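Local coordinates for CheC, inhibitor of MCP methylation / FliN fusion protein (Thermotoga maritima, PDB 4HYN) that probably dephosphorylates the chemotaxis response regulator CheY-P at the flagellar motor, as a rotor protein of the CheC phosphatase family, at residues Leu75-Asp78 with Lys79-Ala83; Glu99-Glu103 with Ile104-Ala108. All blocks are in the same frame, centred on the assembly; numbering follows the deposited sequence.

Contact 1 (Leu75-Asp78 with Lys79-Ala83); sequences LVLD and KKLVA
Asp78 O, at the N-cap of helix 79-89, accepts the backbone N-H of Val82 at 3.0 Å, the first i to i+4 bond of the helix. The carboxylate of the same residue caps the helix start: Asp78 OD2 takes the N-H of Leu81 at 3.1 Å, reached from above the carboxylate plane rather than within it. With CG lying between the backbone N and the carbonyl carbon (chi1 80°), the carboxylate folds over the first turn, and OD2 also rests against Leu81 CB. The partial positive charge at the helix start would probably stabilise this carboxylate as an anion. Next to the cap, Leu77 turns its side chain to the helix and is met by two branches: Leu81 CD2 lies 4.0 Å from Leu77 CG, while Val82 CG2 approaches Leu77 CB to 3.9 Å. The short strand and helix segments meet almost at a right angle (88°), with this packing on the inside of the corner. Lys79 points its amine elsewhere, into a salt bridge with Glu57. Around the corner, Phe179 of strand 177-184 touches both Leu77 and Leu81, Val59 of strand 57-66 meets Val82, and helix 103-128 packs Met113 against Leu77 and Val109 against Val82.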
loop_
_atom_site.group_PDB
_atom_site.type_symbol
_atom_site.label_atom_id
_atom_site.label_comp_id
_atom_site.label_asym_id
_atom_site.label_seq_id
_atom_site.Cartn_x
_atom_site.Cartn_y
_atom_site.Cartn_z
ATOM N N LEU A 75 -2.451 1.476 3.333
ATOM C CA LEU A 75 -1.130 0.875 3.477
ATOM C C LEU A 75 -0.884 0.673 4.967
ATOM O O LEU A 75 -1.110 1.585 5.769
ATOM C CB LEU A 75 -0.038 1.781 2.906
ATOM C CG LEU A 75 0.126 1.896 1.392
ATOM C CD1 LEU A 75 1.413 2.657 1.101
ATOM C CD2 LEU A 75 0.186 0.507 0.770
ATOM N N VAL A 76 -0.442 -0.523 5.335
ATOM C CA VAL A 76 -0.175 -0.848 6.730
ATOM C C VAL A 76 1.306 -1.147 6.918
ATOM O O VAL A 76 1.827 -2.138 6.402
ATOM C CB VAL A 76 -1.029 -2.062 7.207
ATOM C CG1 VAL A 76 -0.785 -2.343 8.692
ATOM C CG2 VAL A 76 -2.505 -1.789 6.961
ATOM N N LEU A 77 1.974 -0.274 7.664
ATOM C CA LEU A 77 3.401 -0.396 7.933
ATOM C C LEU A 77 3.657 -0.528 9.436
ATOM O O LEU A 77 3.040 0.174 10.248
ATOM C CB LEU A 77 4.146 0.839 7.400
ATOM C CG LEU A 77 4.186 1.157 5.899
ATOM C CD1 LEU A 77 2.811 1.507 5.386
ATOM C CD2 LEU A 77 5.127 2.331 5.654
ATOM N N ASP A 78 4.576 -1.415 9.809
ATOM C CA ASP A 78 4.888 -1.599 11.219
ATOM C C ASP A 78 5.897 -0.570 11.729
ATOM O O ASP A 78 6.690 -0.015 10.954
ATOM C CB ASP A 78 5.323 -3.048 11.518
ATOM C CG ASP A 78 6.775 -3.332 11.166
ATOM O OD1 ASP A 78 7.398 -4.135 11.888
ATOM O OD2 ASP A 78 7.298 -2.788 10.175
ATOM N N LYS A 79 5.822 -0.290 13.030
ATOM C CA LYS A 79 6.700 0.676 13.686
ATOM C C LYS A 79 8.162 0.608 13.262
ATOM O O LYS A 79 8.785 1.641 13.027
ATOM C CB LYS A 79 6.598 0.535 15.201
ATOM C CG LYS A 79 5.565 1.445 15.865
ATOM C CD LYS A 79 5.451 1.103 17.348
ATOM C CE LYS A 79 5.004 2.296 18.165
ATOM N NZ LYS A 79 3.737 2.852 17.646
ATOM N N LYS A 80 8.697 -0.603 13.132
ATOM C CA LYS A 80 10.089 -0.770 12.737
ATOM C C LYS A 80 10.381 -0.284 11.334
ATOM O O LYS A 80 11.405 0.355 11.114
ATOM C CB LYS A 80 10.551 -2.218 12.902
ATOM C CG LYS A 80 10.605 -2.649 14.350
ATOM C CD LYS A 80 11.520 -3.843 14.569
ATOM C CE LYS A 80 11.747 -4.074 16.065
ATOM N NZ LYS A 80 12.215 -2.824 16.759
ATOM N N LEU A 81 9.486 -0.572 10.392
ATOM C CA LEU A 81 9.670 -0.141 9.008
ATOM C C LEU A 81 9.557 1.380 8.932
ATOM O O LEU A 81 10.370 2.045 8.293
ATOM C CB LEU A 81 8.628 -0.791 8.092
ATOM C CG LEU A 81 8.642 -0.361 6.620
ATOM C CD1 LEU A 81 10.006 -0.674 6.002
ATOM C CD2 LEU A 81 7.524 -1.063 5.849
ATOM N N VAL A 82 8.573 1.919 9.639
ATOM C CA VAL A 82 8.341 3.350 9.673
ATOM C C VAL A 82 9.585 4.079 10.182
ATOM O O VAL A 82 9.981 5.108 9.626
ATOM C CB VAL A 82 7.145 3.677 10.587
ATOM C CG1 VAL A 82 6.937 5.189 10.695
ATOM C CG2 VAL A 82 5.901 2.993 10.067
ATOM N N ALA A 83 10.208 3.521 11.221
ATOM C CA ALA A 83 11.405 4.113 11.823
ATOM C C ALA A 83 12.613 4.053 10.881
ATOM O O ALA A 83 13.432 4.974 10.853
ATOM C CB ALA A 83 11.718 3.428 13.160
#

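Contact 2 (Glu99-Glu103 with Ile104-Ala108); sequences EELDE and IKLSA
Lys105 runs its aliphatic chain back along the incoming loop, laying CD 3.8 Å from Leu101 CA before its amine reaches the main chain. The chain is extended beyond CG, with chi2, chi3 and chi4 all near 180°, and this carries NZ far enough to donate to Glu100 O at 2.8 Å. That ammonium comes in tilted 33° from the carbonyl plane, tying the loop down two residues before the capping aspartate. Asp102 crosses the same lysine at about a right angle, but its carboxylate is engaged with backbone: OD1 accepts the N-H of Lys105 at 2.9 Å, on its anti side but 32° out of the carboxylate plane, and, more weakly, that of Ile104 at 3.0 Å. One oxygen thus serves two amides of the first turn, which would help fix the rotation of the carboxylate. Asp102 OD2 and Lys105 NZ remain 5.2 Å apart, too far for contact, so any attraction between the charges is probably modest. The main chain adds its own bond, from Leu106 N to Asp102 O at 2.9 Å. On another flank Leu101 and Leu106 meet through their hydrocarbon branches, Leu106 CD1 lying 3.8 Å from Leu101 CB and also near both methyls of Leu101. Residue 101, just before the N-cap, thus pairs with residue 106, four after it: the apolar contact of a hydrophobic staple, set beside an aspartate N-cap at the start of helix 103-128, one of the long helices of this CheC-like fold.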
loop_
_atom_site.group_PDB
_atom_site.type_symbol
_atom_site.label_atom_id
_atom_site.label_comp_id
_atom_site.label_asym_id
_atom_site.label_seq_id
_atom_site.Cartn_x
_atom_site.Cartn_y
_atom_site.Cartn_z
ATOM N N GLU A 99 11.341 1.543 18.049
ATOM C CA GLU A 99 10.009 1.613 17.468
ATOM C C GLU A 99 9.450 2.990 17.786
ATOM O O GLU A 99 8.336 3.330 17.397
ATOM C CB GLU A 99 9.098 0.525 18.038
ATOM C CG GLU A 99 9.464 -0.886 17.603
ATOM C CD GLU A 99 8.324 -1.875 17.785
ATOM O OE1 GLU A 99 8.003 -2.595 16.816
ATOM O OE2 GLU A 99 7.747 -1.935 18.892
ATOM N N GLU A 100 10.248 3.777 18.500
ATOM C CA GLU A 100 9.883 5.130 18.891
ATOM C C GLU A 100 9.652 6.004 17.675
ATOM O O GLU A 100 10.467 6.039 16.755
ATOM C CB GLU A 100 10.983 5.752 19.758
ATOM C CG GLU A 100 10.746 5.634 21.254
ATOM C CD GLU A 100 10.527 4.206 21.707
ATOM O OE1 GLU A 100 11.523 3.466 21.844
ATOM O OE2 GLU A 100 9.357 3.825 21.924
ATOM N N LEU A 101 8.521 6.694 17.671
ATOM C CA LEU A 101 8.185 7.583 16.578
ATOM C C LEU A 101 7.499 8.829 17.103
ATOM O O LEU A 101 6.815 8.793 18.125
ATOM C CB LEU A 101 7.335 6.859 15.522
ATOM C CG LEU A 101 6.258 5.855 15.938
ATOM C CD1 LEU A 101 5.062 6.565 16.562
ATOM C CD2 LEU A 101 5.820 5.057 14.719
ATOM N N ASP A 102 7.743 9.944 16.433
ATOM C CA ASP A 102 7.162 11.215 16.828
ATOM C C ASP A 102 6.606 11.936 15.612
ATOM O O ASP A 102 6.686 11.429 14.496
ATOM C CB ASP A 102 8.211 12.082 17.535
ATOM C CG ASP A 102 9.540 12.128 16.789
ATOM O OD1 ASP A 102 9.583 12.648 15.653
ATOM O OD2 ASP A 102 10.548 11.643 17.347
ATOM N N GLU A 103 6.071 13.130 15.835
ATOM C CA GLU A 103 5.485 13.929 14.768
ATOM C C GLU A 103 6.490 14.265 13.663
ATOM O O GLU A 103 6.117 14.379 12.494
ATOM C CB GLU A 103 4.877 15.211 15.350
ATOM C CG GLU A 103 3.546 15.623 14.713
ATOM C CD GLU A 103 2.430 14.607 14.949
ATOM O OE1 GLU A 103 1.794 14.171 13.962
ATOM O OE2 GLU A 103 2.184 14.247 16.121
ATOM N N ILE A 104 7.763 14.398 14.029
ATOM C CA ILE A 104 8.814 14.714 13.063
ATOM C C ILE A 104 9.133 13.519 12.157
ATOM O O ILE A 104 9.308 13.674 10.946
ATOM C CB ILE A 104 10.083 15.217 13.780
ATOM C CG1 ILE A 104 9.759 16.526 14.516
ATOM C CG2 ILE A 104 11.227 15.417 12.778
ATOM C CD1 ILE A 104 10.775 16.932 15.549
ATOM N N LYS A 105 9.202 12.332 12.749
ATOM C CA LYS A 105 9.468 11.116 11.996
ATOM C C LYS A 105 8.260 10.831 11.116
ATOM O O LYS A 105 8.396 10.495 9.942
ATOM C CB LYS A 105 9.690 9.935 12.943
ATOM C CG LYS A 105 10.962 9.996 13.771
ATOM C CD LYS A 105 11.177 8.668 14.478
ATOM C CE LYS A 105 12.496 8.623 15.225
ATOM N NZ LYS A 105 12.788 7.240 15.695
ATOM N N LEU A 106 7.074 10.956 11.707
ATOM C CA LEU A 106 5.822 10.726 10.997
ATOM C C LEU A 106 5.667 11.711 9.851
ATOM O O LEU A 106 5.023 11.411 8.840
ATOM C CB LEU A 106 4.641 10.849 11.957
ATOM C CG LEU A 106 4.033 9.548 12.483
ATOM C CD1 LEU A 106 5.107 8.582 12.933
ATOM C CD2 LEU A 106 3.084 9.876 13.625
ATOM N N SER A 107 6.265 12.886 10.016
ATOM C CA SER A 107 6.219 13.915 8.992
ATOM C C SER A 107 7.127 13.524 7.821
ATOM O O SER A 107 6.810 13.806 6.661
ATOM C CB SER A 107 6.650 15.262 9.570
ATOM O OG SER A 107 6.522 16.292 8.605
ATOM N N ALA A 108 8.238 12.857 8.130
ATOM C CA ALA A 108 9.186 12.423 7.108
ATOM C C ALA A 108 8.675 11.213 6.327
ATOM O O ALA A 108 8.975 11.067 5.146
ATOM C CB ALA A 108 10.533 12.114 7.728
#

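In the fold
Both contacts are local, and they follow in series along the chain without nesting or crossing. Contact 1 comes first, where strand 71-78 gives way to helix 79-89. After that helix the chain wanders through a loop, and contact 2 closes its far end by starting helix 103-128. Two successive helix starts, each capped by an aspartate, therefore lie on the same side of the chain's centre, their own centres about 11 Å apart. They touch directly: Leu101 CD2 packs 3.8 Å from Lys79 CG, and Glu99 touches Lys79 and Lys80. The end of the loop thus packs against the first turn of helix 79-89, just where that helix leaves the sheet.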